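Local coordinates for hypothetical protein (Staphylococcus aureus subsp. aureus, PDB 2ETS), which is of unknown function but represents a bacterial protein family, DUF1798, whose members adopt a four-helical bundle fold, at residues L102-E105 with K106-V110. Residues are numbered along the deposited sequence; the frame is centred on the assembly and turned at random.
Sequences LFIE and KLKSV
Lys106, Leu107, Lys108 and Ser109 each give their backbone N-H to the carbonyl four residues earlier, of Leu102, Phe103, Ile104 and Glu105, in consecutive alpha-helical i to i+4 bonds that join successive turns of helix 100-120, one of the long helices of the four-helical bundle, with Leu107 N 2.8 Å from Phe103 O.

On the buried side, Phe103 and Leu107 stand one turn apart. Their side chains pass each other at a slant, with Phe103 CE2 4.2 Å from Leu107 CD1, an apolar contact in which the methyl lies oblique to the ring. A second methyl comes to the same side of the phenyl group: Ile104 CD1 lies in the ring plane at the edge, 3.8 Å from Phe103 CD2, the ring atom bonded to CE2. Phe103 also stacks on Phe31 of helix 12-37 and touches Leu89 of helix 76-92, while Leu107 packs on Val24 and Gln28 of helix 12-37, so this pair joins the helix to two others of the bundle.

The two lysines part company. Lys106 is partly exposed and runs against Leu89 of helix 76-92; its chain is extended as far as CD before bending at chi3, and its NZ makes a weak, long ion pair with Glu92. Lys108 is exposed. With CG beside its backbone N (chi1 -59°) and bends at chi2 (-71°) and chi4 (51°), it leans back over the preceding turn and crosses the Ile104 side chain at a slant. Where the two meet, the Lys108 CE methylene rests 3.9 Å from the Ile104 CG2 methyl.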
loop_
_atom_site.group_PDB
_atom_site.type_symbol
_atom_site.label_atom_id
_atom_site.label_comp_id
_atom_site.label_asym_id
_atom_site.label_seq_id
_atom_site.Cartn_x
_atom_site.Cartn_y
_atom_site.Cartn_z
ATOM N N LEU A 102 -8.663 -4.086 -12.410
ATOM C CA LEU A 102 -8.858 -3.011 -11.421
ATOM C C LEU A 102 -7.742 -3.029 -10.367
ATOM O O LEU A 102 -7.297 -1.984 -9.924
ATOM C CB LEU A 102 -10.225 -3.141 -10.745
ATOM C CG LEU A 102 -11.465 -3.020 -11.647
ATOM C CD1 LEU A 102 -12.733 -3.221 -10.819
ATOM C CD2 LEU A 102 -11.530 -1.707 -12.387
ATOM N N PHE A 103 -7.311 -4.234 -9.994
ATOM C CA PHE A 103 -6.230 -4.434 -9.027
ATOM C C PHE A 103 -4.908 -3.872 -9.532
ATOM O O PHE A 103 -4.235 -3.106 -8.834
ATOM C CB PHE A 103 -6.083 -5.911 -8.675
ATOM C CG PHE A 103 -5.033 -6.176 -7.622
ATOM C CD1 PHE A 103 -5.343 -6.055 -6.306
ATOM C CD2 PHE A 103 -3.727 -6.477 -7.975
ATOM C CE1 PHE A 103 -4.383 -6.268 -5.338
ATOM C CE2 PHE A 103 -2.772 -6.710 -7.031
ATOM C CZ PHE A 103 -3.081 -6.605 -5.718
ATOM N N ILE A 104 -4.564 -4.190 -10.768
ATOM C CA ILE A 104 -3.296 -3.752 -11.328
ATOM C C ILE A 104 -3.275 -2.241 -11.610
ATOM O O ILE A 104 -2.298 -1.563 -11.353
ATOM C CB ILE A 104 -2.981 -4.565 -12.586
ATOM C CG1 ILE A 104 -2.813 -6.057 -12.213
ATOM C CG2 ILE A 104 -1.731 -4.037 -13.298
ATOM C CD1 ILE A 104 -1.749 -6.360 -11.197
ATOM N N GLU A 105 -4.368 -1.708 -12.099
ATOM C CA GLU A 105 -4.483 -0.284 -12.216
ATOM C C GLU A 105 -4.295 0.468 -10.888
ATOM O O GLU A 105 -3.555 1.449 -10.820
ATOM C CB GLU A 105 -5.821 -0.009 -12.851
ATOM C CG GLU A 105 -6.363 1.384 -12.796
ATOM C CD GLU A 105 -7.687 1.401 -13.554
ATOM O OE1 GLU A 105 -8.759 1.157 -12.919
ATOM O OE2 GLU A 105 -7.611 1.528 -14.799
ATOM N N LYS A 106 -4.970 0.013 -9.847
ATOM C CA LYS A 106 -4.826 0.619 -8.540
ATOM C C LYS A 106 -3.391 0.447 -7.976
ATOM O O LYS A 106 -2.801 1.378 -7.474
ATOM C CB LYS A 106 -5.822 -0.010 -7.599
ATOM C CG LYS A 106 -5.842 0.615 -6.204
ATOM C CD LYS A 106 -6.834 -0.135 -5.284
ATOM C CE LYS A 106 -8.281 0.137 -5.608
ATOM N NZ LYS A 106 -9.083 -1.059 -5.014
ATOM N N LEU A 107 -2.839 -0.739 -8.079
ATOM C CA LEU A 107 -1.410 -0.953 -7.730
ATOM C C LEU A 107 -0.435 0.004 -8.465
ATOM O O LEU A 107 0.487 0.557 -7.869
ATOM C CB LEU A 107 -1.000 -2.392 -8.025
ATOM C CG LEU A 107 0.379 -2.848 -7.489
ATOM C CD1 LEU A 107 0.230 -3.886 -6.376
ATOM C CD2 LEU A 107 1.190 -3.416 -8.649
ATOM N N LYS A 108 -0.639 0.215 -9.750
ATOM C CA LYS A 108 0.284 1.082 -10.493
ATOM C C LYS A 108 0.187 2.515 -9.976
ATOM O O LYS A 108 1.186 3.205 -9.801
ATOM C CB LYS A 108 -0.011 1.043 -11.967
ATOM C CG LYS A 108 0.107 -0.372 -12.566
ATOM C CD LYS A 108 1.505 -0.888 -12.651
ATOM C CE LYS A 108 1.603 -2.047 -13.695
ATOM N NZ LYS A 108 1.009 -1.727 -15.042
ATOM N N SER A 109 -1.038 2.932 -9.700
ATOM C CA SER A 109 -1.304 4.241 -9.172
ATOM C C SER A 109 -0.649 4.437 -7.802
ATOM O O SER A 109 -0.061 5.460 -7.550
ATOM C CB SER A 109 -2.842 4.446 -9.112
ATOM O OG SER A 109 -3.202 5.325 -8.083
ATOM N N VAL A 110 -0.768 3.443 -6.930
ATOM C CA VAL A 110 -0.107 3.447 -5.624
ATOM C C VAL A 110 1.433 3.489 -5.736
ATOM O O VAL A 110 2.082 4.312 -5.069
ATOM C CB VAL A 110 -0.584 2.244 -4.784
ATOM C CG1 VAL A 110 0.231 2.050 -3.558
ATOM C CG2 VAL A 110 -2.063 2.455 -4.390
#